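Local coordinates for protein acyl-CoA dehydrogenase (Bacillus anthracis, PDB 3OWA) that probably catalyses the FAD-dependent alpha,beta-dehydrogenation of acyl-CoA thioesters, at residues L459-M473 with M563-L576. Sequence-based numbering, arbitrary orientation.
Sequences LQKYLVNNAKKIGLM and MLSSLRKLTRHTPL
N466 and L570 bring the backbones closest, where helix 459-473 runs nearly antiparallel to helix 563-571, at 161° with axes 9.8 Å apart. L570 is a knob in the hole formed by N466, K469, I470 and M473. Its CD2 meets CD of K469 at 3.8 Å. The I470 side chain lies antiparallel to that of L570, with CG1 against L570 CD1, and I470 CG1 also lies 3.8 Å from CD1 of L567.

Beyond the helix end at T571, the chain continues alongside helix 459-473 as an extended segment. L463 CD2 sits over the centre of the H573 imidazole, a CH-pi contact 4.0 Å from the ring centroid. H573 ND1 donates in the ring plane to T571 O (3.1 Å, 167°), which helps fix the ring's rotation. L459, with CG anti to its backbone nitrogen (chi1 172°), brings CD1 to H573 and meets L576 tip to tip through CD2. A water modelled near Y462 OH and the carbonyls of K569 and R572 has some implausibly short contacts, so its bonding is doubtful.

The pair belongs to the helical C-terminal region. Helix 526-554 packs against Q460, I470, L567 and T571, helix 490-520 against Q460 and A467, and helix 433-444 against K469, M473 and S566.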
ATOM      1  N   LEU A 459     -17.467  24.417 -11.221  1.00 53.42           N
ATOM      2  CA  LEU A 459     -17.038  23.206 -11.904  1.00 52.46           C
ATOM      3  C   LEU A 459     -17.219  21.954 -11.016  1.00 51.39           C
ATOM      4  O   LEU A 459     -17.689  20.916 -11.480  1.00 51.05           O
ATOM      5  CB  LEU A 459     -15.598  23.341 -12.405  1.00 51.27           C
ATOM      6  CG  LEU A 459     -14.990  22.047 -12.961  1.00 51.49           C
ATOM      7  CD1 LEU A 459     -15.747  21.557 -14.197  1.00 51.39           C
ATOM      8  CD2 LEU A 459     -13.495  22.215 -13.245  1.00 50.88           C
ATOM      9  N   GLN A 460     -16.890  22.070  -9.735  1.00 51.33           N
ATOM     10  CA  GLN A 460     -16.938  20.902  -8.840  1.00 50.77           C
ATOM     11  C   GLN A 460     -18.375  20.480  -8.562  1.00 51.35           C
ATOM     12  O   GLN A 460     -18.666  19.290  -8.518  1.00 50.88           O
ATOM     13  CB  GLN A 460     -16.125  21.157  -7.557  1.00 50.53           C
ATOM     14  CG  GLN A 460     -14.605  21.282  -7.822  1.00 49.97           C
ATOM     15  CD  GLN A 460     -14.209  22.570  -8.553  1.00 53.31           C
ATOM     16  OE1 GLN A 460     -14.743  23.637  -8.273  1.00 56.01           O
ATOM     17  NE2 GLN A 460     -13.272  22.466  -9.487  1.00 53.67           N
ATOM     18  N   LYS A 461     -19.277  21.460  -8.426  1.00 52.22           N
ATOM     19  CA  LYS A 461     -20.704  21.184  -8.299  1.00 53.03           C
ATOM     20  C   LYS A 461     -21.238  20.486  -9.545  1.00 52.56           C
ATOM     21  O   LYS A 461     -22.099  19.616  -9.475  1.00 52.41           O
ATOM     22  CB  LYS A 461     -21.490  22.475  -8.046  1.00 54.82           C
ATOM     23  CG  LYS A 461     -21.311  23.074  -6.667  1.00 57.74           C
ATOM     24  CD  LYS A 461     -22.291  24.234  -6.476  1.00 65.68           C
ATOM     25  CE  LYS A 461     -21.673  25.373  -5.656  1.00 69.09           C
ATOM     26  NZ  LYS A 461     -22.228  26.733  -6.022  1.00 72.02           N
ATOM     27  N   TYR A 462     -20.715  20.880 -10.693  1.00 53.12           N
ATOM     28  CA  TYR A 462     -21.089  20.278 -11.954  1.00 53.32           C
ATOM     29  C   TYR A 462     -20.643  18.803 -12.014  1.00 52.00           C
ATOM     30  O   TYR A 462     -21.414  17.922 -12.396  1.00 52.06           O
ATOM     31  CB  TYR A 462     -20.529  21.126 -13.115  1.00 54.07           C
ATOM     32  CG  TYR A 462     -20.783  20.541 -14.476  1.00 56.02           C
ATOM     33  CD1 TYR A 462     -21.990  20.766 -15.147  1.00 59.47           C
ATOM     34  CD2 TYR A 462     -19.829  19.730 -15.085  1.00 56.25           C
ATOM     35  CE1 TYR A 462     -22.221  20.197 -16.407  1.00 61.47           C
ATOM     36  CE2 TYR A 462     -20.052  19.157 -16.320  1.00 58.43           C
ATOM     37  CZ  TYR A 462     -21.236  19.389 -16.975  1.00 60.71           C
ATOM     38  OH  TYR A 462     -21.413  18.812 -18.206  1.00 63.28           O
ATOM     39  N   LEU A 463     -19.407  18.524 -11.616  1.00 51.16           N
ATOM     40  CA  LEU A 463     -18.925  17.144 -11.617  1.00 49.71           C
ATOM     41  C   LEU A 463     -19.680  16.251 -10.627  1.00 49.18           C
ATOM     42  O   LEU A 463     -19.984  15.081 -10.925  1.00 48.33           O
ATOM     43  CB  LEU A 463     -17.417  17.089 -11.350  1.00 49.41           C
ATOM     44  CG  LEU A 463     -16.558  17.890 -12.326  1.00 49.34           C
ATOM     45  CD1 LEU A 463     -15.142  17.924 -11.834  1.00 48.20           C
ATOM     46  CD2 LEU A 463     -16.634  17.297 -13.723  1.00 49.46           C
ATOM     47  N   VAL A 464     -20.012  16.814  -9.467  1.00 48.36           N
ATOM     48  CA  VAL A 464     -20.750  16.077  -8.452  1.00 48.62           C
ATOM     49  C   VAL A 464     -22.116  15.632  -9.008  1.00 49.73           C
ATOM     50  O   VAL A 464     -22.495  14.445  -8.897  1.00 48.70           O
ATOM     51  CB  VAL A 464     -20.888  16.933  -7.151  1.00 48.59           C
ATOM     52  CG1 VAL A 464     -22.074  16.487  -6.317  1.00 48.26           C
ATOM     53  CG2 VAL A 464     -19.588  16.875  -6.341  1.00 47.48           C
ATOM     54  N   ASN A 465     -22.837  16.581  -9.616  1.00 51.19           N
ATOM     55  CA  ASN A 465     -24.110  16.289 -10.287  1.00 53.70           C
ATOM     56  C   ASN A 465     -23.985  15.215 -11.375  1.00 52.61           C
ATOM     57  O   ASN A 465     -24.781  14.264 -11.427  1.00 53.05           O
ATOM     58  CB  ASN A 465     -24.741  17.566 -10.867  1.00 55.26           C
ATOM     59  CG  ASN A 465     -25.852  18.115  -9.997  1.00 62.31           C
ATOM     60  OD1 ASN A 465     -26.908  17.486  -9.852  1.00 69.69           O
ATOM     61  ND2 ASN A 465     -25.635  19.305  -9.416  1.00 67.11           N
ATOM     62  N   ASN A 466     -22.981  15.347 -12.225  1.00 51.31           N
ATOM     63  CA  ASN A 466     -22.799  14.370 -13.295  1.00 51.24           C
ATOM     64  C   ASN A 466     -22.361  12.997 -12.786  1.00 50.00           C
ATOM     65  O   ASN A 466     -22.712  11.971 -13.380  1.00 49.67           O
ATOM     66  CB  ASN A 466     -21.845  14.901 -14.363  1.00 51.43           C
ATOM     67  CG  ASN A 466     -22.514  15.945 -15.298  1.00 54.67           C
ATOM     68  OD1 ASN A 466     -21.959  16.309 -16.339  1.00 55.86           O
ATOM     69  ND2 ASN A 466     -23.697  16.415 -14.921  1.00 54.81           N
ATOM     70  N   ALA A 467     -21.607  12.989 -11.681  1.00 49.11           N
ATOM     71  CA  ALA A 467     -21.179  11.738 -11.037  1.00 48.33           C
ATOM     72  C   ALA A 467     -22.388  10.944 -10.566  1.00 48.48           C
ATOM     73  O   ALA A 467     -22.414   9.712 -10.703  1.00 47.87           O
ATOM     74  CB  ALA A 467     -20.211  12.008  -9.857  1.00 47.01           C
ATOM     75  N   LYS A 468     -23.385  11.650 -10.028  1.00 49.34           N
ATOM     76  CA  LYS A 468     -24.628  11.016  -9.577  1.00 50.60           C
ATOM     77  C   LYS A 468     -25.352  10.320 -10.721  1.00 51.41           C
ATOM     78  O   LYS A 468     -25.768   9.170 -10.591  1.00 51.44           O
ATOM     79  CB  LYS A 468     -25.561  12.042  -8.915  1.00 51.98           C
ATOM     80  CG  LYS A 468     -25.058  12.541  -7.559  1.00 51.44           C
ATOM     81  CD  LYS A 468     -26.040  13.456  -6.872  1.00 53.24           C
ATOM     82  CE  LYS A 468     -25.329  14.172  -5.733  1.00 54.65           C
ATOM     83  NZ  LYS A 468     -26.276  14.863  -4.848  1.00 53.21           N
ATOM     84  N   LYS A 469     -25.482  11.035 -11.840  1.00 52.15           N
ATOM     85  CA  LYS A 469     -26.065  10.504 -13.073  1.00 53.37           C
ATOM     86  C   LYS A 469     -25.308   9.277 -13.601  1.00 52.19           C
ATOM     87  O   LYS A 469     -25.938   8.298 -14.010  1.00 52.17           O
ATOM     88  CB  LYS A 469     -26.099  11.596 -14.151  1.00 54.04           C
ATOM     89  CG  LYS A 469     -26.950  12.805 -13.745  1.00 57.89           C
ATOM     90  CD  LYS A 469     -26.872  13.937 -14.764  1.00 61.73           C
ATOM     91  CE  LYS A 469     -27.715  15.109 -14.279  1.00 65.95           C
ATOM     92  NZ  LYS A 469     -27.472  16.312 -15.108  1.00 69.86           N
ATOM     93  N   ILE A 470     -23.969   9.343 -13.589  1.00 50.63           N
ATOM     94  CA  ILE A 470     -23.138   8.234 -14.058  1.00 49.70           C
ATOM     95  C   ILE A 470     -23.350   6.992 -13.174  1.00 49.45           C
ATOM     96  O   ILE A 470     -23.534   5.893 -13.692  1.00 49.90           O
ATOM     97  CB  ILE A 470     -21.628   8.629 -14.144  1.00 49.30           C
ATOM     98  CG1 ILE A 470     -21.386   9.674 -15.239  1.00 48.60           C
ATOM     99  CG2 ILE A 470     -20.742   7.415 -14.430  1.00 48.30           C
ATOM    100  CD1 ILE A 470     -20.092  10.483 -15.036  1.00 46.11           C
ATOM    101  N   GLY A 471     -23.339   7.172 -11.853  1.00 48.95           N
ATOM    102  CA  GLY A 471     -23.586   6.070 -10.922  1.00 48.85           C
ATOM    103  C   GLY A 471     -24.948   5.424 -11.155  1.00 50.21           C
ATOM    104  O   GLY A 471     -25.069   4.198 -11.251  1.00 50.29           O
ATOM    105  N   LEU A 472     -25.975   6.260 -11.252  0.51 51.05           N
ATOM    106  CA  LEU A 472     -27.328   5.793 -11.525  0.51 52.28           C
ATOM    107  C   LEU A 472     -27.410   5.046 -12.849  0.51 52.96           C
ATOM    108  O   LEU A 472     -27.988   3.959 -12.912  0.51 53.37           O
ATOM    109  CB  LEU A 472     -28.311   6.967 -11.496  0.51 53.14           C
ATOM    110  CG  LEU A 472     -28.713   7.418 -10.099  0.51 52.26           C
ATOM    111  CD1 LEU A 472     -28.992   8.908 -10.041  0.51 52.96           C
ATOM    112  CD2 LEU A 472     -29.921   6.618  -9.643  0.51 54.76           C
HETATM  113  N   MSE A 473     -26.804   5.616 -13.891  1.00 53.48           N
HETATM  114  CA  MSE A 473     -26.831   5.020 -15.243  1.00 55.02           C
HETATM  115  C   MSE A 473     -26.231   3.626 -15.242  1.00 54.28           C
HETATM  116  O   MSE A 473     -26.816   2.674 -15.754  1.00 55.11           O
HETATM  117  CB  MSE A 473     -26.072   5.889 -16.250  1.00 55.58           C
HETATM  118  CG  MSE A 473     -26.270   5.465 -17.701  1.00 58.94           C
HETATM  119 SE   MSE A 473     -24.889   6.044 -18.969  0.47 64.70          SE
HETATM  120  CE  MSE A 473     -24.349   7.689 -18.119  1.00 63.24           C
HETATM  121  N   MSE A 563     -24.057   3.979 -25.109  1.00 63.81           N
HETATM  122  CA  MSE A 563     -23.764   4.197 -23.689  1.00 61.69           C
HETATM  123  C   MSE A 563     -22.451   4.954 -23.441  1.00 59.59           C
HETATM  124  O   MSE A 563     -22.422   5.860 -22.613  1.00 58.52           O
HETATM  125  CB  MSE A 563     -23.811   2.871 -22.925  1.00 60.98           C
HETATM  126  CG  MSE A 563     -25.198   2.225 -22.922  1.00 64.24           C
HETATM  127 SE   MSE A 563     -26.628   3.452 -22.397  0.43 70.55          SE
HETATM  128  CE  MSE A 563     -28.203   2.336 -22.742  1.00 80.54           C
ATOM    129  N   LEU A 564     -21.388   4.601 -24.170  1.00 58.57           N
ATOM    130  CA  LEU A 564     -20.098   5.304 -24.064  1.00 57.71           C
ATOM    131  C   LEU A 564     -20.122   6.776 -24.501  1.00 58.85           C
ATOM    132  O   LEU A 564     -19.413   7.598 -23.914  1.00 58.35           O
ATOM    133  CB  LEU A 564     -18.956   4.542 -24.763  1.00 57.30           C
ATOM    134  CG  LEU A 564     -18.473   3.167 -24.247  1.00 56.58           C
ATOM    135  CD1 LEU A 564     -17.399   2.577 -25.150  1.00 56.10           C
ATOM    136  CD2 LEU A 564     -17.957   3.199 -22.786  1.00 55.83           C
ATOM    137  N   SER A 565     -20.915   7.109 -25.533  1.00 60.62           N
ATOM    138  CA  SER A 565     -21.140   8.513 -25.918  1.00 61.45           C
ATOM    139  C   SER A 565     -21.960   9.262 -24.868  1.00 61.01           C
ATOM    140  O   SER A 565     -21.730  10.446 -24.627  1.00 60.69           O
ATOM    141  CB  SER A 565     -21.878   8.621 -27.266  1.00 63.12           C
ATOM    142  OG  SER A 565     -21.157   7.962 -28.288  1.00 65.61           O
ATOM    143  N   SER A 566     -22.936   8.582 -24.272  1.00 61.12           N
ATOM    144  CA  SER A 566     -23.686   9.164 -23.135  1.00 61.93           C
ATOM    145  C   SER A 566     -22.730   9.486 -21.963  1.00 60.58           C
ATOM    146  O   SER A 566     -22.863  10.529 -21.312  1.00 60.62           O
ATOM    147  CB  SER A 566     -24.827   8.248 -22.669  1.00 61.97           C
ATOM    148  OG  SER A 566     -25.817   8.089 -23.684  1.00 64.84           O
ATOM    149  N   LEU A 567     -21.767   8.592 -21.727  1.00 59.32           N
ATOM    150  CA  LEU A 567     -20.777   8.769 -20.657  1.00 58.35           C
ATOM    151  C   LEU A 567     -19.834   9.928 -20.980  1.00 58.80           C
ATOM    152  O   LEU A 567     -19.544  10.755 -20.107  1.00 57.74           O
ATOM    153  CB  LEU A 567     -19.995   7.472 -20.396  1.00 56.71           C
ATOM    154  CG  LEU A 567     -18.847   7.503 -19.363  1.00 54.87           C
ATOM    155  CD1 LEU A 567     -19.304   8.042 -17.980  1.00 51.04           C
ATOM    156  CD2 LEU A 567     -18.195   6.132 -19.224  1.00 49.94           C
ATOM    157  N   ARG A 568     -19.387   9.993 -22.238  1.00 60.09           N
ATOM    158  CA  ARG A 568     -18.559  11.104 -22.731  1.00 61.60           C
ATOM    159  C   ARG A 568     -19.263  12.457 -22.561  1.00 61.87           C
ATOM    160  O   ARG A 568     -18.648  13.436 -22.135  1.00 61.81           O
ATOM    161  CB  ARG A 568     -18.149  10.873 -24.193  1.00 62.76           C
ATOM    162  CG  ARG A 568     -16.898  11.630 -24.634  1.00 66.33           C
ATOM    163  CD  ARG A 568     -17.223  12.868 -25.491  1.00 73.13           C
ATOM    164  NE  ARG A 568     -18.074  12.561 -26.648  1.00 82.14           N
ATOM    165  CZ  ARG A 568     -17.625  12.292 -27.874  1.00 84.16           C
ATOM    166  NH1 ARG A 568     -16.322  12.287 -28.134  1.00 80.17           N
ATOM    167  NH2 ARG A 568     -18.489  12.025 -28.846  1.00 88.21           N
ATOM    168  N   LYS A 569     -20.555  12.490 -22.873  1.00 62.76           N
ATOM    169  CA  LYS A 569     -21.399  13.669 -22.648  1.00 63.64           C
ATOM    170  C   LYS A 569     -21.481  14.046 -21.162  1.00 62.71           C
ATOM    171  O   LYS A 569     -21.503  15.230 -20.820  1.00 63.46           O
ATOM    172  CB  LYS A 569     -22.816  13.446 -23.206  1.00 65.02           C
ATOM    173  CG  LYS A 569     -22.925  13.605 -24.731  1.00 68.19           C
ATOM    174  CD  LYS A 569     -24.332  13.322 -25.244  1.00 71.32           C
ATOM    175  CE  LYS A 569     -24.328  13.092 -26.760  1.00 73.79           C
ATOM    176  NZ  LYS A 569     -25.652  12.601 -27.253  1.00 77.61           N
ATOM    177  N   LEU A 570     -21.525  13.041 -20.289  1.00 60.31           N
ATOM    178  CA  LEU A 570     -21.624  13.289 -18.859  1.00 59.09           C
ATOM    179  C   LEU A 570     -20.283  13.680 -18.271  1.00 57.64           C
ATOM    180  O   LEU A 570     -20.201  14.260 -17.206  1.00 56.83           O
ATOM    181  CB  LEU A 570     -22.181  12.064 -18.144  1.00 58.32           C
ATOM    182  CG  LEU A 570     -23.696  11.896 -18.232  1.00 59.65           C
ATOM    183  CD1 LEU A 570     -24.066  10.607 -17.564  1.00 58.01           C
ATOM    184  CD2 LEU A 570     -24.455  13.070 -17.600  1.00 59.86           C
ATOM    185  N   THR A 571     -19.231  13.415 -19.015  1.00 57.30           N
ATOM    186  CA  THR A 571     -17.907  13.485 -18.448  1.00 57.21           C
ATOM    187  C   THR A 571     -17.038  14.629 -18.990  1.00 57.52           C
ATOM    188  O   THR A 571     -16.001  14.973 -18.410  1.00 57.26           O
ATOM    189  CB  THR A 571     -17.268  12.099 -18.573  1.00 56.52           C
ATOM    190  OG1 THR A 571     -16.590  11.789 -17.365  1.00 57.36           O
ATOM    191  CG2 THR A 571     -16.390  11.984 -19.791  1.00 55.29           C
ATOM    192  N   ARG A 572     -17.496  15.230 -20.085  1.00 58.52           N
ATOM    193  CA  ARG A 572     -16.818  16.358 -20.726  1.00 59.27           C
ATOM    194  C   ARG A 572     -16.747  17.604 -19.834  1.00 58.24           C
ATOM    195  O   ARG A 572     -17.761  18.038 -19.277  1.00 58.45           O
ATOM    196  CB  ARG A 572     -17.550  16.719 -22.027  1.00 61.17           C
ATOM    197  CG  ARG A 572     -17.402  15.688 -23.145  1.00 64.95           C
ATOM    198  CD  ARG A 572     -17.465  16.326 -24.535  1.00 71.65           C
ATOM    199  NE  ARG A 572     -18.438  17.418 -24.608  1.00 76.17           N
ATOM    200  CZ  ARG A 572     -18.125  18.716 -24.596  1.00 79.54           C
ATOM    201  NH1 ARG A 572     -16.857  19.110 -24.520  1.00 80.61           N
ATOM    202  NH2 ARG A 572     -19.084  19.630 -24.663  1.00 81.62           N
ATOM    203  N   HIS A 573     -15.555  18.176 -19.708  1.00 56.51           N
ATOM    204  CA  HIS A 573     -15.362  19.443 -19.003  1.00 56.57           C
ATOM    205  C   HIS A 573     -13.977  19.974 -19.277  1.00 56.10           C
ATOM    206  O   HIS A 573     -13.160  19.274 -19.863  1.00 55.65           O
ATOM    207  CB  HIS A 573     -15.556  19.286 -17.489  1.00 56.05           C
ATOM    208  CG  HIS A 573     -14.474  18.499 -16.814  1.00 54.62           C
ATOM    209  ND1 HIS A 573     -14.383  17.126 -16.904  1.00 55.43           N
ATOM    210  CD2 HIS A 573     -13.455  18.892 -16.013  1.00 55.02           C
ATOM    211  CE1 HIS A 573     -13.354  16.707 -16.187  1.00 54.59           C
ATOM    212  NE2 HIS A 573     -12.779  17.759 -15.628  1.00 54.90           N
ATOM    213  N   THR A 574     -13.698  21.197 -18.844  1.00 56.46           N
ATOM    214  CA  THR A 574     -12.359  21.743 -19.008  1.00 56.85           C
ATOM    215  C   THR A 574     -11.522  21.372 -17.804  1.00 55.46           C
ATOM    216  O   THR A 574     -11.702  21.934 -16.741  1.00 55.07           O
ATOM    217  CB  THR A 574     -12.347  23.272 -19.157  1.00 58.03           C
ATOM    218  OG1 THR A 574     -13.054  23.636 -20.346  1.00 61.40           O
ATOM    219  CG2 THR A 574     -10.897  23.788 -19.258  1.00 58.05           C
ATOM    220  N   PRO A 575     -10.575  20.443 -17.983  1.00 54.69           N
ATOM    221  CA  PRO A 575      -9.766  19.992 -16.869  1.00 53.75           C
ATOM    222  C   PRO A 575      -8.899  21.127 -16.314  1.00 53.35           C
ATOM    223  O   PRO A 575      -8.584  22.067 -17.033  1.00 53.76           O
ATOM    224  CB  PRO A 575      -8.913  18.882 -17.493  1.00 53.32           C
ATOM    225  CG  PRO A 575      -8.786  19.282 -18.917  1.00 54.95           C
ATOM    226  CD  PRO A 575     -10.130  19.865 -19.259  1.00 55.00           C
ATOM    227  N   LEU A 576      -8.573  21.046 -15.026  1.00 51.87           N
ATOM    228  CA  LEU A 576      -7.697  22.000 -14.354  1.00 50.74           C
ATOM    229  C   LEU A 576      -6.267  21.535 -14.396  1.00 49.44           C
ATOM    230  O   LEU A 576      -6.002  20.345 -14.577  1.00 48.39           O
ATOM    231  CB  LEU A 576      -8.084  22.126 -12.890  1.00 51.44           C
ATOM    232  CG  LEU A 576      -9.533  22.466 -12.552  1.00 53.11           C
ATOM    233  CD1 LEU A 576      -9.738  22.255 -11.050  1.00 53.61           C
ATOM    234  CD2 LEU A 576      -9.875  23.905 -12.989  1.00 54.85           C
TER
HETATM  235  O   HOH W   1     -20.063  16.978 -19.048  1.00 62.90           O